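Local structure of vinylacetyl-CoA Delta-isomerase (Nitrosopumilus maritimus SCM1, 6VJR) at residues A[356-361]-A[488-493]; A[107-112]-A[283-288]. The protein probably acts as a vinylacetyl-CoA Delta-isomerase and 4-hydroxybutyryl-CoA dehydratase, holding FAD, a [4Fe-4S] cluster and a ferric ion. One frame throughout, in Å; residues are numbered along the deposited sequence. Where two conformers were deposited one is given.

Contact 1 of 2, residues A[356-361]-A[488-493]; sequences LNDDML and SEYFKR
R493 grips the carboxylate of D358 side-on, in a salt bridge that gives one nitrogen to each oxygen. The NE bond to D358 OD2 is short, 2.6 Å, and nearly straight at 168°, with the oxygen lying in the guanidinium plane. The NH2 bond to D358 OD1 is longer, 3.2 Å, and both nitrogens come from above the carboxylate plane, the two flat groups being turned 73° apart. OD1 has a second donor: L361 N reaches it at 3.0 Å from the opposite face, so that D358 is also the N-cap of helix 359-369. NH2 of R493 has a further, weak bond to Q461. One turn back along the C-terminal helix, the Y490 side chain points directly away from its own amide nitrogen (chi1 180°), which brings one ring face under M360 and an edge to the D358 carboxylate. The D358 carboxylate carbon sits at that edge, in plane, with OD1 3.6 Å from Y490 CE1. M360 crosses over a face: its CG is 3.7 Å from the centroid of the Y490 ring, almost on the normal, a CH-pi contact, and M360 SD lies 5.1 Å from the same centroid, above the face, in a Met-aromatic arrangement. L361 meets the far end of the ring, its CD2 3.3 Å from Y490 OH, and that hydroxyl is hydrogen-bonded to E334 of the second subunit. One buried carboxylate therefore both caps a helix start and anchors helix 489-494 to it; the arginine probably stabilises its negative charge, while the tyrosine extends the joint into the subunit interface.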
# COMPACT_ATOMS: atom_id res chain seq x y z
N LEU A 356 -5.26 32.76 3.97
CA LEU A 356 -5.70 31.38 4.20
C LEU A 356 -4.97 30.46 3.22
O LEU A 356 -4.92 30.72 2.02
CB LEU A 356 -7.21 31.34 3.99
CG LEU A 356 -7.89 29.98 4.17
CD1 LEU A 356 -7.84 29.56 5.63
CD2 LEU A 356 -9.29 30.00 3.69
N ASN A 357 -4.41 29.37 3.73
CA ASN A 357 -3.75 28.39 2.90
C ASN A 357 -4.77 27.65 2.02
O ASN A 357 -5.98 27.71 2.21
CB ASN A 357 -3.00 27.39 3.78
CG ASN A 357 -3.94 26.72 4.74
OD1 ASN A 357 -4.52 27.34 5.63
ND2 ASN A 357 -4.12 25.43 4.55
N ASP A 358 -4.24 26.98 0.99
CA ASP A 358 -5.03 26.22 0.03
C ASP A 358 -5.71 25.04 0.70
O ASP A 358 -5.06 24.11 1.15
CB ASP A 358 -4.19 25.72 -1.13
CG ASP A 358 -5.02 25.12 -2.25
OD1 ASP A 358 -5.68 24.09 -1.99
OD2 ASP A 358 -5.03 25.71 -3.37
N ASP A 359 -7.04 25.09 0.73
CA ASP A 359 -7.81 24.08 1.46
C ASP A 359 -7.62 22.67 0.88
O ASP A 359 -7.44 21.72 1.64
CB ASP A 359 -9.28 24.45 1.46
CG ASP A 359 -10.11 23.61 2.40
OD1 ASP A 359 -10.28 22.41 2.08
OD2 ASP A 359 -10.54 24.17 3.42
N MET A 360 -7.68 22.52 -0.42
CA MET A 360 -7.54 21.23 -1.05
C MET A 360 -6.21 20.61 -0.67
O MET A 360 -6.16 19.46 -0.24
CB MET A 360 -7.69 21.30 -2.58
CG MET A 360 -7.37 19.99 -3.24
SD MET A 360 -8.55 18.67 -2.98
CE MET A 360 -9.57 18.86 -4.45
N LEU A 361 -5.14 21.37 -0.79
CA LEU A 361 -3.83 20.82 -0.48
C LEU A 361 -3.63 20.54 1.01
O LEU A 361 -2.88 19.62 1.35
CB LEU A 361 -2.74 21.70 -1.05
CG LEU A 361 -2.75 21.85 -2.57
CD1 LEU A 361 -1.78 22.89 -3.03
CD2 LEU A 361 -2.37 20.50 -3.16
N SER A 488 -15.68 25.68 -7.85
CA SER A 488 -14.65 25.68 -8.87
C SER A 488 -13.39 26.39 -8.39
O SER A 488 -12.50 26.67 -9.19
CB SER A 488 -15.15 26.29 -10.14
OG SER A 488 -15.44 27.65 -9.95
N GLU A 489 -13.27 26.59 -7.09
CA GLU A 489 -12.23 27.46 -6.56
C GLU A 489 -10.84 26.85 -6.70
O GLU A 489 -9.88 27.55 -6.93
CB GLU A 489 -12.54 27.86 -5.12
CG GLU A 489 -13.77 28.77 -5.03
CD GLU A 489 -13.85 29.87 -6.10
OE1 GLU A 489 -14.75 29.78 -7.01
OE2 GLU A 489 -13.00 30.81 -6.05
N TYR A 490 -10.72 25.51 -6.66
CA TYR A 490 -9.38 24.93 -6.58
C TYR A 490 -8.60 25.20 -7.87
O TYR A 490 -7.42 25.61 -7.84
CB TYR A 490 -9.38 23.44 -6.27
CG TYR A 490 -7.98 22.81 -6.19
CD1 TYR A 490 -6.97 23.32 -5.38
CD2 TYR A 490 -7.64 21.69 -6.94
CE1 TYR A 490 -5.70 22.74 -5.33
CE2 TYR A 490 -6.38 21.11 -6.89
CZ TYR A 490 -5.40 21.61 -6.05
OH TYR A 490 -4.12 21.09 -5.95
N PHE A 491 -9.22 24.89 -9.03
CA PHE A 491 -8.53 25.13 -10.30
C PHE A 491 -8.30 26.62 -10.57
O PHE A 491 -7.33 26.97 -11.26
CB PHE A 491 -9.14 24.38 -11.47
CG PHE A 491 -8.79 22.90 -11.49
CD1 PHE A 491 -7.57 22.44 -11.05
CD2 PHE A 491 -9.70 21.97 -11.95
CE1 PHE A 491 -7.28 21.06 -11.07
CE2 PHE A 491 -9.38 20.61 -11.98
CZ PHE A 491 -8.19 20.17 -11.49
N LYS A 492 -9.12 27.48 -9.98
CA LYS A 492 -8.81 28.90 -10.04
C LYS A 492 -7.50 29.22 -9.34
O LYS A 492 -6.75 30.03 -9.84
CB LYS A 492 -9.97 29.73 -9.52
CG LYS A 492 -11.17 29.67 -10.43
CD LYS A 492 -12.33 30.45 -9.85
CE LYS A 492 -13.59 30.26 -10.58
NZ LYS A 492 -14.63 30.86 -9.75
N ARG A 493 -7.22 28.59 -8.20
CA ARG A 493 -5.95 28.78 -7.51
C ARG A 493 -4.81 28.11 -8.29
O ARG A 493 -3.70 28.68 -8.46
CB ARG A 493 -6.06 28.29 -6.06
CG ARG A 493 -7.03 29.02 -5.15
CD ARG A 493 -6.85 28.59 -3.71
NE ARG A 493 -7.17 27.18 -3.42
CZ ARG A 493 -8.37 26.67 -3.11
NH1 ARG A 493 -9.44 27.45 -3.11
NH2 ARG A 493 -8.50 25.38 -2.76

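Contact 2 of 2, residues A[107-112]-A[283-288]; sequences MNSLHS and ERFTCY
S109 and F285 mark the tight part of this helix pair: their CA atoms are only 5.1 Å apart, and S109 CB rests against F285 N at 3.4 Å. The small serine side chain allows the backbones to come this close, and the axes of the two segments approach to 8.3 Å. Beside it, Y288 lays one face of its ring under N108, whose CB is 3.9 Å from the ring centroid in a CH-pi contact offset toward the rim; the amide end of N108 turns to A74 and M104 instead. The N-to-C directions differ by 143°, so the pair runs roughly antiparallel. It links the HpaB-type N-terminal family region to the C-terminal one, of the acyl-CoA dehydrogenase clan: helix 101-121 begins at the cluster ligand C101, helix 278-292 carries the iron ligand H289, and F285 also lies close to H289 and the FAD-binding M147. Toward S112 the packing gives way to polar links. A water donates to N108 O at 2.8 Å and to Y288 OH at 2.9 Å, and is hydrogen-bonded to S112 OG; Y288 OH has a stronger partner in the carbonyl of Y355. R284, partly exposed, has CG anti to the carbonyl carbon (chi1 -62°) and runs extended to NE, which carries NH1 to S112 OG at 2.9 Å with an N-H...O angle of 152°. NH1 also forms a salt bridge with E116. A leucine in place of R284 would probably leave S112 OG without this donor and E116 without its mate. The serine hydroxyl meets the guanidinium at its edge, near the plane.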
# COMPACT_ATOMS: atom_id res chain seq x y z
N MET A 107 -6.95 31.45 15.91
CA MET A 107 -6.94 32.91 15.82
C MET A 107 -7.00 33.35 14.35
O MET A 107 -7.69 34.31 13.99
CB MET A 107 -5.75 33.53 16.56
CG MET A 107 -5.99 33.35 18.05
SD MET A 107 -5.20 34.53 19.11
CE MET A 107 -3.57 33.88 18.76
N ASN A 108 -6.21 32.67 13.52
CA ASN A 108 -6.18 32.99 12.10
C ASN A 108 -7.58 32.79 11.49
O ASN A 108 -8.04 33.61 10.72
CB ASN A 108 -5.04 32.25 11.42
CG ASN A 108 -3.73 33.02 11.55
OD1 ASN A 108 -3.37 33.83 10.70
ND2 ASN A 108 -3.02 32.81 12.64
N SER A 109 -8.24 31.68 11.81
CA SER A 109 -9.56 31.40 11.29
C SER A 109 -10.62 32.38 11.81
O SER A 109 -11.53 32.81 11.08
CB SER A 109 -9.91 29.93 11.53
OG SER A 109 -10.03 29.59 12.91
N LEU A 110 -10.52 32.74 13.09
CA LEU A 110 -11.44 33.72 13.66
C LEU A 110 -11.27 35.10 13.05
O LEU A 110 -12.26 35.82 12.94
CB LEU A 110 -11.29 33.79 15.16
CG LEU A 110 -11.94 32.64 15.91
CD1 LEU A 110 -11.39 32.59 17.32
CD2 LEU A 110 -13.47 32.75 15.89
N HIS A 111 -10.06 35.45 12.63
CA HIS A 111 -9.84 36.79 12.11
C HIS A 111 -10.73 37.02 10.88
O HIS A 111 -11.46 38.01 10.80
CB HIS A 111 -8.37 36.98 11.78
CG HIS A 111 -8.00 38.36 11.41
ND1 HIS A 111 -8.23 38.85 10.14
CD2 HIS A 111 -7.42 39.37 12.11
CE1 HIS A 111 -7.76 40.11 10.09
NE2 HIS A 111 -7.27 40.45 11.27
N SER A 112 -10.73 36.06 9.94
CA SER A 112 -11.54 36.19 8.74
C SER A 112 -13.03 35.95 9.02
O SER A 112 -13.87 36.61 8.44
CB SER A 112 -11.05 35.31 7.62
OG SER A 112 -11.19 33.93 7.91
N GLU A 283 -14.52 25.09 8.81
CA GLU A 283 -13.82 24.94 7.55
C GLU A 283 -12.47 25.64 7.57
O GLU A 283 -11.46 25.08 7.16
CB GLU A 283 -14.66 25.46 6.39
CG GLU A 283 -14.01 25.27 5.02
CD GLU A 283 -14.97 25.52 3.86
OE1 GLU A 283 -14.91 24.83 2.83
OE2 GLU A 283 -15.86 26.37 3.99
N ARG A 284 -12.46 26.90 8.01
CA ARG A 284 -11.22 27.62 7.99
C ARG A 284 -10.22 27.19 9.06
O ARG A 284 -9.03 27.12 8.77
CB ARG A 284 -11.52 29.11 8.02
CG ARG A 284 -12.31 29.57 6.80
CD ARG A 284 -12.44 31.05 6.74
NE ARG A 284 -13.27 31.38 5.59
CZ ARG A 284 -13.73 32.56 5.31
NH1 ARG A 284 -13.38 33.57 6.06
NH2 ARG A 284 -14.53 32.72 4.27
N PHE A 285 -10.70 26.87 10.26
CA PHE A 285 -9.83 26.33 11.29
C PHE A 285 -9.16 25.05 10.81
O PHE A 285 -7.92 24.89 10.89
CB PHE A 285 -10.57 26.08 12.59
CG PHE A 285 -9.74 25.29 13.57
CD1 PHE A 285 -8.65 25.87 14.19
CD2 PHE A 285 -9.91 23.92 13.67
CE1 PHE A 285 -7.88 25.15 15.06
CE2 PHE A 285 -9.12 23.17 14.52
CZ PHE A 285 -8.08 23.77 15.19
N THR A 286 -9.99 24.14 10.30
CA THR A 286 -9.46 22.88 9.80
C THR A 286 -8.56 23.07 8.59
O THR A 286 -7.61 22.31 8.41
CB THR A 286 -10.52 21.81 9.57
OG1 THR A 286 -11.47 22.23 8.58
CG2 THR A 286 -11.20 21.42 10.87
N CYS A 287 -8.85 24.04 7.73
CA CYS A 287 -7.98 24.34 6.60
C CYS A 287 -6.57 24.63 7.11
O CYS A 287 -5.60 24.06 6.60
CB CYS A 287 -8.55 25.55 5.86
SG CYS A 287 -7.61 26.03 4.40
N TYR A 288 -6.42 25.57 8.05
CA TYR A 288 -5.11 25.83 8.60
C TYR A 288 -4.52 24.60 9.26
O TYR A 288 -3.34 24.23 9.07
CB TYR A 288 -5.14 26.96 9.62
CG TYR A 288 -5.37 28.37 9.08
CD1 TYR A 288 -4.44 29.02 8.29
CD2 TYR A 288 -6.58 29.01 9.30
CE1 TYR A 288 -4.68 30.28 7.82
CE2 TYR A 288 -6.82 30.30 8.85
CZ TYR A 288 -5.89 30.91 8.03
OH TYR A 288 -6.12 32.18 7.57
O HOH W 1 -8.82 32.93 8.15

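Both segments of contact 2 precede those of contact 1 in the sequence, and the two centres lie about 15 Å apart, contact 2 deeper (about 13 Å from the centre of the chain) and contact 1 farther out (about 22 Å). Helix 278-292 joins them directly: N357 ND2 probably donates to C287 O at 2.9 Å, L356 CD1 packs on Y288 CZ at 3.4 Å, and D359 touches C287. The residues leading into helix 359-369 thus lie between the 107-112/283-288 helix pair and the C-terminal helix 489-494. Packing is in this way continuous from the helices that bring ligands to the cluster and iron out to a face shared with the second subunit.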